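Local structure of peptidase S9 prolyl oligopeptidase catalytic domain-containing protein (Pyrococcus horikoshii, 4HXF) at residues Thr472-Ala475 with Leu476-Asp480; Gln553-Met556 with Phe557-Leu561; Tyr421-Asp424 with Phe425-Val429; Glu436-Gln439 with Asp440-Gly444; Gln401-Ala404 with Ser405-Tyr408. The protein probably cleaves peptides as an acylaminoacyl peptidase, a serine protease of the prolyl oligopeptidase family that assembles into a self-compartmentalizing hexamer. All blocks are in the same frame, centred on the assembly; numbering follows the deposited sequence.

Interaction 1 (Thr472-Ala475 with Leu476-Asp480); sequences TNWA and LTQSD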
loop_
_atom_site.group_PDB
_atom_site.type_symbol
_atom_site.label_atom_id
_atom_site.label_comp_id
_atom_site.label_asym_id
_atom_site.label_seq_id
_atom_site.Cartn_x
_atom_site.Cartn_y
_atom_site.Cartn_z
ATOM N N THR A 472 -9.371 42.652 -24.869
ATOM C CA THR A 472 -9.772 41.775 -25.950
ATOM C C THR A 472 -11.301 41.712 -26.020
ATOM O O THR A 472 -11.901 41.848 -27.077
ATOM C CB THR A 472 -9.200 40.332 -25.758
ATOM O OG1 THR A 472 -7.757 40.399 -25.860
ATOM C CG2 THR A 472 -9.680 39.355 -26.830
ATOM N N ASN A 473 -11.917 41.450 -24.865
ATOM C CA ASN A 473 -13.407 41.486 -24.780
ATOM C C ASN A 473 -13.980 42.777 -25.338
ATOM O O ASN A 473 -14.912 42.883 -26.164
ATOM C CB ASN A 473 -13.914 41.317 -23.336
ATOM C CG ASN A 473 -13.561 40.008 -22.687
ATOM O OD1 ASN A 473 -13.221 39.009 -23.350
ATOM N ND2 ASN A 473 -13.682 39.983 -21.319
ATOM N N TRP A 474 -13.389 43.883 -24.856
ATOM C CA TRP A 474 -13.836 45.225 -25.192
ATOM C C TRP A 474 -13.679 45.505 -26.633
ATOM O O TRP A 474 -14.596 45.940 -27.336
ATOM C CB TRP A 474 -13.032 46.193 -24.363
ATOM C CG TRP A 474 -13.503 47.637 -24.481
ATOM C CD1 TRP A 474 -12.763 48.647 -24.993
ATOM C CD2 TRP A 474 -14.716 48.269 -23.913
ATOM N NE1 TRP A 474 -13.423 49.831 -24.926
ATOM C CE2 TRP A 474 -14.636 49.669 -24.267
ATOM C CE3 TRP A 474 -15.858 47.813 -23.264
ATOM C CZ2 TRP A 474 -15.556 50.567 -23.847
ATOM C CZ3 TRP A 474 -16.834 48.711 -22.908
ATOM C CH2 TRP A 474 -16.726 50.063 -23.184
ATOM N N ALA A 475 -12.521 45.165 -27.181
ATOM C CA ALA A 475 -12.202 45.389 -28.578
ATOM C C ALA A 475 -13.212 44.691 -29.512
ATOM O O ALA A 475 -13.684 45.266 -30.528
ATOM C CB ALA A 475 -10.812 44.837 -28.884
ATOM N N LEU A 476 -13.617 43.485 -29.112
ATOM C CA LEU A 476 -14.544 42.745 -29.999
ATOM C C LEU A 476 -15.941 43.321 -29.902
ATOM O O LEU A 476 -16.763 43.180 -30.814
ATOM C CB LEU A 476 -14.593 41.263 -29.637
ATOM C CG LEU A 476 -13.604 40.385 -30.397
ATOM C CD1 LEU A 476 -12.208 40.876 -30.618
ATOM C CD2 LEU A 476 -13.771 38.887 -29.969
ATOM N N THR A 477 -16.218 44.039 -28.821
ATOM C CA THR A 477 -17.500 44.714 -28.686
ATOM C C THR A 477 -17.523 46.129 -29.248
ATOM O O THR A 477 -18.575 46.696 -29.527
ATOM C CB THR A 477 -18.016 44.852 -27.235
ATOM O OG1 THR A 477 -17.210 45.758 -26.493
ATOM C CG2 THR A 477 -18.206 43.515 -26.491
ATOM N N GLN A 478 -16.325 46.746 -29.494
ATOM C CA GLN A 478 -16.296 48.150 -29.866
ATOM C C GLN A 478 -15.707 48.392 -31.256
ATOM O O GLN A 478 -15.773 49.522 -31.739
ATOM C CB GLN A 478 -15.436 48.902 -28.873
ATOM C CG GLN A 478 -15.931 48.866 -27.418
ATOM C CD GLN A 478 -17.321 49.419 -27.270
ATOM O OE1 GLN A 478 -17.681 50.444 -27.888
ATOM N NE2 GLN A 478 -18.126 48.767 -26.372
ATOM N N SER A 479 -15.147 47.388 -31.899
ATOM C CA SER A 479 -14.506 47.587 -33.172
ATOM C C SER A 479 -14.866 46.420 -34.061
ATOM O O SER A 479 -15.144 45.311 -33.565
ATOM C CB SER A 479 -13.021 47.557 -32.956
ATOM O OG SER A 479 -12.179 47.618 -34.112
ATOM N N ASP A 480 -14.860 46.674 -35.335
ATOM C CA ASP A 480 -15.037 45.624 -36.299
ATOM C C ASP A 480 -13.697 45.252 -36.954
ATOM O O ASP A 480 -13.663 44.495 -37.925
ATOM C CB ASP A 480 -16.079 46.044 -37.381
ATOM C CG ASP A 480 -17.481 46.325 -36.811
ATOM O OD1 ASP A 480 -17.925 45.629 -35.879
ATOM O OD2 ASP A 480 -18.150 47.258 -37.354
#

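Interaction 2 (Gln553-Met556 with Phe557-Leu561); sequences QSLM and FYHVL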
loop_
_atom_site.group_PDB
_atom_site.type_symbol
_atom_site.label_atom_id
_atom_site.label_comp_id
_atom_site.label_asym_id
_atom_site.label_seq_id
_atom_site.Cartn_x
_atom_site.Cartn_y
_atom_site.Cartn_z
ATOM N N GLN A 553 -16.177 36.251 -14.600
ATOM C CA GLN A 553 -15.748 37.218 -15.613
ATOM C C GLN A 553 -15.685 36.607 -17.013
ATOM O O GLN A 553 -15.977 37.281 -17.986
ATOM C CB GLN A 553 -14.380 37.827 -15.303
ATOM C CG GLN A 553 -14.311 38.693 -14.041
ATOM C CD GLN A 553 -15.311 39.856 -14.104
ATOM O OE1 GLN A 553 -15.673 40.266 -15.228
ATOM N NE2 GLN A 553 -15.797 40.366 -12.933
ATOM N N SER A 554 -15.299 35.367 -17.115
ATOM C CA SER A 554 -15.304 34.623 -18.397
ATOM C C SER A 554 -16.620 33.932 -18.613
ATOM O O SER A 554 -17.155 34.013 -19.731
ATOM C CB SER A 554 -14.159 33.634 -18.614
ATOM O OG SER A 554 -12.882 34.316 -18.677
ATOM N N LEU A 555 -17.139 33.254 -17.579
ATOM C CA LEU A 555 -18.315 32.385 -17.831
ATOM C C LEU A 555 -19.579 33.207 -18.111
ATOM O O LEU A 555 -20.434 32.849 -18.970
ATOM C CB LEU A 555 -18.482 31.376 -16.709
ATOM C CG LEU A 555 -19.644 30.369 -16.872
ATOM C CD1 LEU A 555 -19.483 29.649 -18.243
ATOM C CD2 LEU A 555 -19.682 29.317 -15.704
ATOM N N MET A 556 -19.733 34.355 -17.458
ATOM C CA MET A 556 -20.897 35.207 -17.735
ATOM C C MET A 556 -20.857 35.676 -19.171
ATOM O O MET A 556 -21.876 35.696 -19.811
ATOM C CB MET A 556 -21.070 36.372 -16.741
ATOM C CG MET A 556 -21.324 36.005 -15.339
ATOM S SD MET A 556 -21.753 37.455 -14.315
ATOM C CE MET A 556 -20.329 38.488 -14.506
ATOM N N PHE A 557 -19.704 36.146 -19.636
ATOM C CA PHE A 557 -19.499 36.623 -20.977
ATOM C C PHE A 557 -19.779 35.488 -21.997
ATOM O O PHE A 557 -20.545 35.687 -22.961
ATOM C CB PHE A 557 -18.158 37.263 -21.151
ATOM C CG PHE A 557 -18.012 38.172 -22.363
ATOM C CD1 PHE A 557 -18.930 39.164 -22.742
ATOM C CD2 PHE A 557 -16.798 38.182 -23.038
ATOM C CE1 PHE A 557 -18.707 39.949 -23.846
ATOM C CE2 PHE A 557 -16.566 39.047 -24.103
ATOM C CZ PHE A 557 -17.474 39.976 -24.446
ATOM N N TYR A 558 -19.261 34.321 -21.725
ATOM C CA TYR A 558 -19.537 33.130 -22.499
ATOM C C TYR A 558 -21.041 32.813 -22.594
ATOM O O TYR A 558 -21.606 32.718 -23.729
ATOM C CB TYR A 558 -18.804 31.925 -21.916
ATOM C CG TYR A 558 -19.129 30.628 -22.671
ATOM C CD1 TYR A 558 -18.596 30.364 -23.920
ATOM C CD2 TYR A 558 -20.061 29.762 -22.183
ATOM C CE1 TYR A 558 -18.960 29.227 -24.632
ATOM C CE2 TYR A 558 -20.475 28.648 -22.881
ATOM C CZ TYR A 558 -19.893 28.381 -24.120
ATOM O OH TYR A 558 -20.261 27.295 -24.882
ATOM N N HIS A 559 -21.735 32.711 -21.438
ATOM C CA HIS A 559 -23.166 32.407 -21.503
ATOM C C HIS A 559 -24.018 33.434 -22.256
ATOM O O HIS A 559 -24.942 33.106 -23.008
ATOM C CB HIS A 559 -23.769 32.239 -20.094
ATOM C CG HIS A 559 -23.387 30.993 -19.381
ATOM N ND1 HIS A 559 -23.485 30.846 -18.020
ATOM C CD2 HIS A 559 -23.073 29.686 -19.885
ATOM C CE1 HIS A 559 -23.205 29.499 -17.701
ATOM N NE2 HIS A 559 -22.983 28.834 -18.841
ATOM N N VAL A 560 -23.689 34.714 -21.987
ATOM C CA VAL A 560 -24.443 35.812 -22.590
ATOM C C VAL A 560 -24.180 35.836 -24.069
ATOM O O VAL A 560 -25.131 36.003 -24.867
ATOM C CB VAL A 560 -24.177 37.146 -21.892
ATOM C CG1 VAL A 560 -24.635 38.286 -22.779
ATOM C CG2 VAL A 560 -24.801 37.174 -20.469
ATOM N N LEU A 561 -22.939 35.688 -24.490
ATOM C CA LEU A 561 -22.637 35.591 -25.956
ATOM C C LEU A 561 -23.356 34.384 -26.620
ATOM O O LEU A 561 -23.953 34.537 -27.692
ATOM C CB LEU A 561 -21.070 35.557 -26.187
ATOM C CG LEU A 561 -20.330 36.843 -25.923
ATOM C CD1 LEU A 561 -18.867 36.480 -25.791
ATOM C CD2 LEU A 561 -20.639 37.863 -27.020
#

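Interaction 3 (Tyr421-Asp424 with Phe425-Val429); sequences YSED and FALRV. With MG (magnesium ion), chain C.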
loop_
_atom_site.group_PDB
_atom_site.type_symbol
_atom_site.label_atom_id
_atom_site.label_comp_id
_atom_site.label_asym_id
_atom_site.label_seq_id
_atom_site.Cartn_x
_atom_site.Cartn_y
_atom_site.Cartn_z
ATOM N N TYR A 421 6.759 54.809 -17.531
ATOM C CA TYR A 421 6.699 56.158 -17.981
ATOM C C TYR A 421 6.434 57.036 -16.756
ATOM O O TYR A 421 6.688 56.651 -15.630
ATOM C CB TYR A 421 5.588 56.244 -19.048
ATOM C CG TYR A 421 5.882 55.271 -20.172
ATOM C CD1 TYR A 421 5.390 53.977 -20.120
ATOM C CD2 TYR A 421 6.636 55.618 -21.264
ATOM C CE1 TYR A 421 5.748 53.044 -21.062
ATOM C CE2 TYR A 421 6.950 54.654 -22.250
ATOM C CZ TYR A 421 6.435 53.393 -22.154
ATOM O OH TYR A 421 6.823 52.486 -23.109
ATOM N N SER A 422 5.974 58.257 -16.983
ATOM C CA SER A 422 5.663 59.145 -15.899
ATOM C C SER A 422 4.544 58.585 -15.073
ATOM O O SER A 422 3.682 57.735 -15.494
ATOM C CB SER A 422 5.240 60.555 -16.337
ATOM O OG SER A 422 4.002 60.556 -17.051
ATOM N N GLU A 423 4.470 59.034 -13.830
ATOM C CA GLU A 423 3.359 58.713 -12.973
ATOM C C GLU A 423 2.007 59.147 -13.592
ATOM O O GLU A 423 1.044 58.418 -13.617
ATOM C CB GLU A 423 3.498 59.338 -11.581
ATOM C CG GLU A 423 2.360 58.956 -10.670
ATOM C CD GLU A 423 2.665 59.317 -9.240
ATOM O OE1 GLU A 423 2.420 60.446 -8.850
ATOM O OE2 GLU A 423 3.347 58.550 -8.543
ATOM N N ASP A 424 1.964 60.376 -14.079
ATOM C CA ASP A 424 0.748 60.926 -14.689
ATOM C C ASP A 424 0.302 59.999 -15.831
ATOM O O ASP A 424 -0.894 59.807 -16.059
ATOM C CB ASP A 424 0.909 62.373 -15.205
ATOM C CG ASP A 424 1.035 63.391 -14.080
ATOM O OD1 ASP A 424 0.756 62.970 -12.927
ATOM O OD2 ASP A 424 1.299 64.595 -14.344
ATOM N N PHE A 425 1.248 59.476 -16.613
ATOM C CA PHE A 425 0.893 58.548 -17.747
ATOM C C PHE A 425 0.194 57.325 -17.247
ATOM O O PHE A 425 -0.828 56.856 -17.842
ATOM C CB PHE A 425 2.181 58.180 -18.488
ATOM C CG PHE A 425 1.992 57.238 -19.666
ATOM C CD1 PHE A 425 1.812 57.752 -20.918
ATOM C CD2 PHE A 425 2.150 55.896 -19.534
ATOM C CE1 PHE A 425 1.675 56.928 -22.039
ATOM C CE2 PHE A 425 2.094 55.109 -20.643
ATOM C CZ PHE A 425 1.864 55.599 -21.863
ATOM N N ALA A 426 0.697 56.783 -16.107
ATOM C CA ALA A 426 -0.019 55.666 -15.461
ATOM C C ALA A 426 -1.397 55.988 -14.951
ATOM O O ALA A 426 -2.347 55.231 -15.118
ATOM C CB ALA A 426 0.828 55.102 -14.328
ATOM N N LEU A 427 -1.548 57.156 -14.375
ATOM C CA LEU A 427 -2.810 57.546 -13.744
ATOM C C LEU A 427 -3.886 57.962 -14.727
ATOM O O LEU A 427 -5.064 58.022 -14.378
ATOM C CB LEU A 427 -2.569 58.643 -12.729
ATOM C CG LEU A 427 -1.639 58.215 -11.559
ATOM C CD1 LEU A 427 -1.466 59.354 -10.566
ATOM C CD2 LEU A 427 -2.129 56.930 -10.797
ATOM N N ARG A 428 -3.479 58.188 -15.956
ATOM C CA ARG A 428 -4.480 58.591 -16.975
ATOM C C ARG A 428 -5.628 57.584 -17.160
ATOM O O ARG A 428 -6.673 58.017 -17.664
ATOM C CB ARG A 428 -3.805 58.757 -18.385
ATOM C CG ARG A 428 -3.108 60.066 -18.485
ATOM C CD ARG A 428 -2.331 60.186 -19.730
ATOM N NE ARG A 428 -1.619 61.463 -20.001
ATOM C CZ ARG A 428 -2.113 62.461 -20.728
ATOM N NH1 ARG A 428 -3.358 62.484 -21.188
ATOM N NH2 ARG A 428 -1.368 63.470 -20.981
ATOM N N VAL A 429 -5.385 56.304 -16.908
ATOM C CA VAL A 429 -6.343 55.231 -17.169
ATOM C C VAL A 429 -7.456 55.232 -16.130
ATOM O O VAL A 429 -8.505 54.656 -16.370
ATOM C CB VAL A 429 -5.673 53.821 -17.324
ATOM C CG1 VAL A 429 -5.153 53.342 -15.936
ATOM C CG2 VAL A 429 -6.671 52.822 -17.960
HETATM MG MG MG C . 1.017 63.825 -11.003
HETATM O O HOH W 1 0.583 62.077 -9.965
HETATM O O HOH W 2 3.030 63.313 -11.166
#

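Interaction 4 (Glu436-Gln439 with Asp440-Gly444); sequences EDFQ and DILNG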
loop_
_atom_site.group_PDB
_atom_site.type_symbol
_atom_site.label_atom_id
_atom_site.label_comp_id
_atom_site.label_asym_id
_atom_site.label_seq_id
_atom_site.Cartn_x
_atom_site.Cartn_y
_atom_site.Cartn_z
ATOM N N GLU A 436 -9.469 56.143 -23.721
ATOM C CA GLU A 436 -8.225 56.543 -24.448
ATOM C C GLU A 436 -7.231 55.384 -24.589
ATOM O O GLU A 436 -6.526 55.280 -25.600
ATOM C CB GLU A 436 -7.559 57.732 -23.777
ATOM C CG GLU A 436 -8.277 59.058 -23.853
ATOM C CD GLU A 436 -9.450 59.146 -22.878
ATOM O OE1 GLU A 436 -9.535 58.502 -21.793
ATOM O OE2 GLU A 436 -10.366 59.908 -23.194
ATOM N N ASP A 437 -7.105 54.489 -23.598
ATOM C CA ASP A 437 -6.164 53.386 -23.726
ATOM C C ASP A 437 -6.452 52.477 -24.905
ATOM O O ASP A 437 -5.557 52.032 -25.621
ATOM C CB ASP A 437 -5.883 52.626 -22.426
ATOM C CG ASP A 437 -7.102 51.830 -21.839
ATOM O OD1 ASP A 437 -8.247 52.051 -22.258
ATOM O OD2 ASP A 437 -6.858 51.034 -20.907
ATOM N N PHE A 438 -7.731 52.175 -25.140
ATOM C CA PHE A 438 -8.123 51.434 -26.292
ATOM C C PHE A 438 -7.839 52.158 -27.583
ATOM O O PHE A 438 -7.355 51.579 -28.520
ATOM C CB PHE A 438 -9.608 51.097 -26.208
ATOM C CG PHE A 438 -10.139 50.300 -27.415
ATOM C CD1 PHE A 438 -9.510 49.122 -27.806
ATOM C CD2 PHE A 438 -11.240 50.720 -28.091
ATOM C CE1 PHE A 438 -9.993 48.380 -28.920
ATOM C CE2 PHE A 438 -11.726 50.022 -29.171
ATOM C CZ PHE A 438 -11.107 48.868 -29.578
ATOM N N GLN A 439 -8.034 53.463 -27.578
ATOM C CA GLN A 439 -7.643 54.294 -28.712
ATOM C C GLN A 439 -6.188 54.206 -28.978
ATOM O O GLN A 439 -5.760 54.219 -30.162
ATOM C CB GLN A 439 -8.113 55.764 -28.511
ATOM C CG GLN A 439 -9.670 55.877 -28.464
ATOM C CD GLN A 439 -10.401 55.318 -29.713
ATOM O OE1 GLN A 439 -10.018 55.614 -30.842
ATOM N NE2 GLN A 439 -11.442 54.479 -29.497
ATOM N N ASP A 440 -5.362 54.185 -27.921
ATOM C CA ASP A 440 -3.895 54.072 -28.099
ATOM C C ASP A 440 -3.540 52.773 -28.823
ATOM O O ASP A 440 -2.685 52.752 -29.716
ATOM C CB ASP A 440 -3.149 54.091 -26.759
ATOM C CG ASP A 440 -3.233 55.443 -26.004
ATOM O OD1 ASP A 440 -3.495 56.478 -26.608
ATOM O OD2 ASP A 440 -3.102 55.349 -24.776
ATOM N N ILE A 441 -4.207 51.683 -28.472
ATOM C CA ILE A 441 -3.985 50.365 -29.094
ATOM C C ILE A 441 -4.377 50.434 -30.601
ATOM O O ILE A 441 -3.555 50.135 -31.462
ATOM C CB ILE A 441 -4.723 49.260 -28.337
ATOM C CG1 ILE A 441 -4.048 49.080 -26.961
ATOM C CG2 ILE A 441 -4.666 47.961 -29.175
ATOM C CD1 ILE A 441 -4.979 48.255 -26.018
ATOM N N LEU A 442 -5.558 51.005 -30.880
ATOM C CA LEU A 442 -5.957 51.216 -32.282
ATOM C C LEU A 442 -5.000 52.072 -33.092
ATOM O O LEU A 442 -4.639 51.757 -34.239
ATOM C CB LEU A 442 -7.355 51.765 -32.395
ATOM C CG LEU A 442 -8.472 50.917 -31.791
ATOM C CD1 LEU A 442 -9.758 51.657 -31.977
ATOM C CD2 LEU A 442 -8.560 49.526 -32.496
ATOM N N ASN A 443 -4.505 53.140 -32.460
ATOM C CA ASN A 443 -3.579 54.031 -33.158
ATOM C C ASN A 443 -2.205 53.361 -33.396
ATOM O O ASN A 443 -1.575 53.608 -34.420
ATOM C CB ASN A 443 -3.431 55.355 -32.354
ATOM C CG ASN A 443 -4.669 56.256 -32.543
ATOM O OD1 ASN A 443 -5.270 56.248 -33.624
ATOM N ND2 ASN A 443 -5.055 57.029 -31.535
ATOM N N GLY A 444 -1.789 52.510 -32.454
ATOM C CA GLY A 444 -0.582 51.746 -32.624
ATOM C C GLY A 444 -0.660 50.768 -33.748
ATOM O O GLY A 444 0.247 50.623 -34.558
HETATM O O HOH W 3 -8.145 58.012 -31.476
#

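Interaction 5 (Gln401-Ala404 with Ser405-Tyr408); sequences QLMA and SKGY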
loop_
_atom_site.group_PDB
_atom_site.type_symbol
_atom_site.label_atom_id
_atom_site.label_comp_id
_atom_site.label_asym_id
_atom_site.label_seq_id
_atom_site.Cartn_x
_atom_site.Cartn_y
_atom_site.Cartn_z
ATOM N N GLN A 401 7.118 34.633 -29.509
ATOM C CA GLN A 401 8.078 33.899 -30.289
ATOM C C GLN A 401 7.502 32.731 -31.018
ATOM O O GLN A 401 7.744 32.538 -32.225
ATOM C CB GLN A 401 9.290 33.431 -29.498
ATOM C CG GLN A 401 10.054 34.533 -28.793
ATOM C CD GLN A 401 10.754 35.423 -29.787
ATOM O OE1 GLN A 401 11.396 34.916 -30.701
ATOM N NE2 GLN A 401 10.613 36.734 -29.623
ATOM N N LEU A 402 6.638 31.991 -30.319
ATOM C CA LEU A 402 5.967 30.846 -30.890
ATOM C C LEU A 402 5.079 31.247 -32.080
ATOM O O LEU A 402 5.224 30.653 -33.165
ATOM C CB LEU A 402 5.031 30.241 -29.845
ATOM C CG LEU A 402 4.140 29.058 -30.271
ATOM C CD1 LEU A 402 4.830 27.834 -30.858
ATOM C CD2 LEU A 402 3.160 28.734 -29.094
ATOM N N MET A 403 4.253 32.280 -31.922
ATOM C CA MET A 403 3.398 32.682 -33.037
ATOM C C MET A 403 4.108 33.307 -34.215
ATOM O O MET A 403 3.772 33.138 -35.383
ATOM C CB MET A 403 2.162 33.417 -32.566
ATOM C CG MET A 403 1.337 32.719 -31.530
ATOM S SD MET A 403 0.756 31.094 -31.994
ATOM C CE MET A 403 -0.573 31.482 -33.173
ATOM N N ALA A 404 5.207 34.041 -33.892
ATOM C CA ALA A 404 6.034 34.539 -34.958
ATOM C C ALA A 404 6.585 33.414 -35.831
ATOM O O ALA A 404 6.626 33.504 -37.067
ATOM C CB ALA A 404 7.218 35.377 -34.406
ATOM N N SER A 405 7.014 32.349 -35.147
ATOM C CA SER A 405 7.557 31.184 -35.813
ATOM C C SER A 405 6.498 30.485 -36.719
ATOM O O SER A 405 6.882 29.798 -37.640
ATOM C CB SER A 405 8.161 30.187 -34.859
ATOM O OG SER A 405 7.172 29.383 -34.269
ATOM N N LYS A 406 5.233 30.647 -36.399
ATOM C CA LYS A 406 4.135 30.088 -37.169
ATOM C C LYS A 406 3.569 31.047 -38.230
ATOM O O LYS A 406 2.521 30.763 -38.814
ATOM C CB LYS A 406 3.015 29.617 -36.242
ATOM C CG LYS A 406 3.531 28.557 -35.307
ATOM C CD LYS A 406 2.526 28.252 -34.325
ATOM C CE LYS A 406 1.363 27.436 -34.959
ATOM N NZ LYS A 406 1.836 26.113 -35.523
ATOM N N GLY A 407 4.248 32.151 -38.507
ATOM C CA GLY A 407 3.949 32.941 -39.700
ATOM C C GLY A 407 3.053 34.147 -39.375
ATOM O O GLY A 407 2.456 34.733 -40.294
ATOM N N TYR A 408 3.016 34.554 -38.106
ATOM C CA TYR A 408 2.222 35.738 -37.712
ATOM C C TYR A 408 3.074 36.965 -37.380
ATOM O O TYR A 408 4.109 36.840 -36.743
ATOM C CB TYR A 408 1.305 35.494 -36.498
ATOM C CG TYR A 408 0.297 34.368 -36.566
ATOM C CD1 TYR A 408 0.666 33.021 -36.469
ATOM C CD2 TYR A 408 -1.049 34.647 -36.799
ATOM C CE1 TYR A 408 -0.237 31.983 -36.601
ATOM C CE2 TYR A 408 -1.962 33.583 -36.924
ATOM C CZ TYR A 408 -1.576 32.314 -36.787
ATOM O OH TYR A 408 -2.492 31.302 -36.885
#

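Interaction 1 (Thr472-Ala475 with Leu476-Asp480)
W474 and Q478 make the main side-chain contact of this helix end, one turn apart. The first kind of interaction is CH-pi. CG of Q478 sits over one face of the indole, 3.6 Å from the centroid of the five-membered ring of W474 and only 14° off the ring normal. The W474 ring is turned onto this flank by CG standing anti to the backbone N (chi1 -173°). The Q478 chain then bends at chi2, which lays its amide along the six-membered ring, 27° from the indole plane. NE2 of Q478 is 3.7 Å from CZ3 of W474.

Side-chain hydrogen bonds come next. OG1 of T477 donates to the carbonyl O of W474 at 2.8 Å. The same OG1 of T477 accepts from NE2 of Q478 at 3.1 Å. The hydroxyl thus links the helix backbone to the amide that covers the ring.

Backbone bonds complete the set. N of L476 donates to O of T472 at 3.1 Å. O of A475 accepts from both N of Q478 and N of S479. S479 then leaves helical geometry.

NE1 of W474 bonds to G434 O, and the indole meets F438 and Y530 edge-to-face. This is the C-terminal end of the helix in a beta-alpha-beta unit of an alpha/beta hydrolase fold, the helix that follows a probable nucleophile elbow.

Interaction 2 (Gln553-Met556 with Phe557-Leu561)
F557 touches the preceding turn through its CB, 3.7 Å from O of S554 and 3.8 Å from O of Q553. Its ring leads away from that turn. One face of the F557 ring is covered by CD1 of L561, one turn further on.

Y558 follows. Its N donates to O of S554 at 2.9 Å. CD2 of its ring lies 4.0 Å from CD1 of L555, an oblique approach. The phenol OH bonds to D136 O of the second subunit.

H559 makes the main contact between side chains. Its N donates to O of L555 at 2.8 Å. CD1 of L555 lies over one face of the imidazole, 3.8 Å from the centroid of the H559 ring and shifted toward the rim. L555 reaches the ring because its CG is anti to the backbone N (chi1 -178°), which carries the branch along the helix. Both ring nitrogens are held by the second subunit: ND1 bonds to A499 O and NE2 to A139 N. These two bonds should fix the rotation of the imidazole, while L555 backs its face.

V560 comes last across the contact. Its N donates to O of M556 at 3.0 Å, and its CG2 packs against that same oxygen at 3.3 Å.

The bonds are those of a regular alpha helix. It is the crossover helix of a beta-alpha-beta unit in the alpha/beta hydrolase fold, and one flank of it forms a subunit interface of the hexamer.

Interaction 3 (Tyr421-Asp424 with Phe425-Val429)
Y421 and F425 lie side by side and point the same way. Their ring planes are 44° apart and the centroids are 4.8 Å apart, so the pair is oblique. CB of Y421 lies 3.5 Å from CD2 of F425, and CD1 of Y421 is as near to CE2 of F425. F425 has CG anti to the backbone N (chi1 180°), which turns its ring back toward Y421.

S422 is the N-cap. Its OG accepts from N of F425 at 3.0 Å and also rests against CB of that residue. Beyond the cap, CG of E423 meets CD1 of L427 at 3.8 Å, the two side chains crossing at a slant.

OD1 of D424 binds a magnesium ion directly at 2.1 Å. E423 reaches it only through water, its OE1 accepting from a metal-bound water at 2.7 Å.

F425 packs on L361 and L363 of strand 361-368, R428 forms a salt bridge with D360 just before that strand, and Y421 OH bonds to D364 within it. On the propeller side, OE2 of E423 bonds to H243 N and the N of E423 to D261. The short helix 423-427 therefore sits between the mixed hydrolase sheet and loops of the beta-propeller.

Interaction 4 (Glu436-Gln439 with Asp440-Gly444)
The N of D440 donates to O of E436 at 2.8 Å. The carboxylate of D440 folds back beside this bond, and its CG lies 3.3 Å from the same O of E436. OD1 of D440 is satisfied by a salt bridge to R416 and a bond to S358 OG, which also bonds to ND2 of N443. The partners of D440 probably stabilise its negative charge.

N443 sits one turn after Q439. Its N donates to O of Q439 at 2.8 Å. Water joins the two side chains: it donates to OE1 of Q439 at 3.1 Å and accepts from ND2 of N443 at 3.2 Å. The Q439 chain bends at chi2 (-57°), which brings its amide round toward the water.

Helix 436-451 is one of the helices that flank the central sheet of the alpha/beta hydrolase fold, and here it packs on helix 467-478. F438 packs on that helix, and L442 meets its ring from within helix 436-451. CD1 of L442 lies over one face of the F438 ring, 4.2 Å from its centroid and offset toward the rim. CD2 of L442 reaches CZ of F438 at 3.9 Å. The N of L442 also donates to O of F438.

D437 OD2 bonds to Y467 OH, a residue of the inhibitor pocket. OD1 of D437 accepts a weak hydrogen bond from N of F438.

Interaction 5 (Gln401-Ala404 with Ser405-Tyr408)
M403 and Y408 touch directly. CE of M403 lies 3.5 Å from CE1 of Y408. SD of M403 is 5.4 Å from the centroid of the Y408 ring, an oblique Met-aromatic contact. The M403 chain bends at chi2 and chi3, and this brings its methyl round to the ring. O of M403 sits at the ring edge, in its plane, 3.3 Å from CD1 of Y408.

The backbone holds this pair together. N of Y408 donates to O of M403 at 3.2 Å, and N of G407 donates to O of A404 at 3.1 Å. With G407 at positive phi, this is a Schellman motif that ends the helix. OG of S405 donates to O of L402 at 2.6 Å. K406 lays its CD 4.1 Å from SD of M403.

Further out, Y408 OH bonds to E601. M403 packs on F596, M597 and F600 of helix 586-605, and on I381 of strand 378-384.

A sulfur, a methyl and a ring form an apolar patch beside the helix end. The carbonyls of L402, M403 and A404 are taken up locally by backbone N-H groups and the S405 hydroxyl. The buried Y408 O, by contrast, has only the CA-H...O contact from A404, at most a weak substitute for a hydrogen bond.

How the interactions relate
All five contacts are local, each made within one continuous stretch. They run in series, so none nests in or crosses another. From the N terminus, interaction 5 closes the turn from helix 398-405 into strand 409-413. Interaction 3 follows on the short helix 423-427, and interaction 4 on the next helix, 436-451. These two meet through V429 and D437. Interaction 4 packs on interaction 1, in helix 467-478, where F438 meets A475 and W474. Interaction 1 in turn touches interaction 2, in helix 552-563, through N473 and F557. Interactions 3, 4, 1 and 2 thus touch in succession. Interaction 5 touches none of the others.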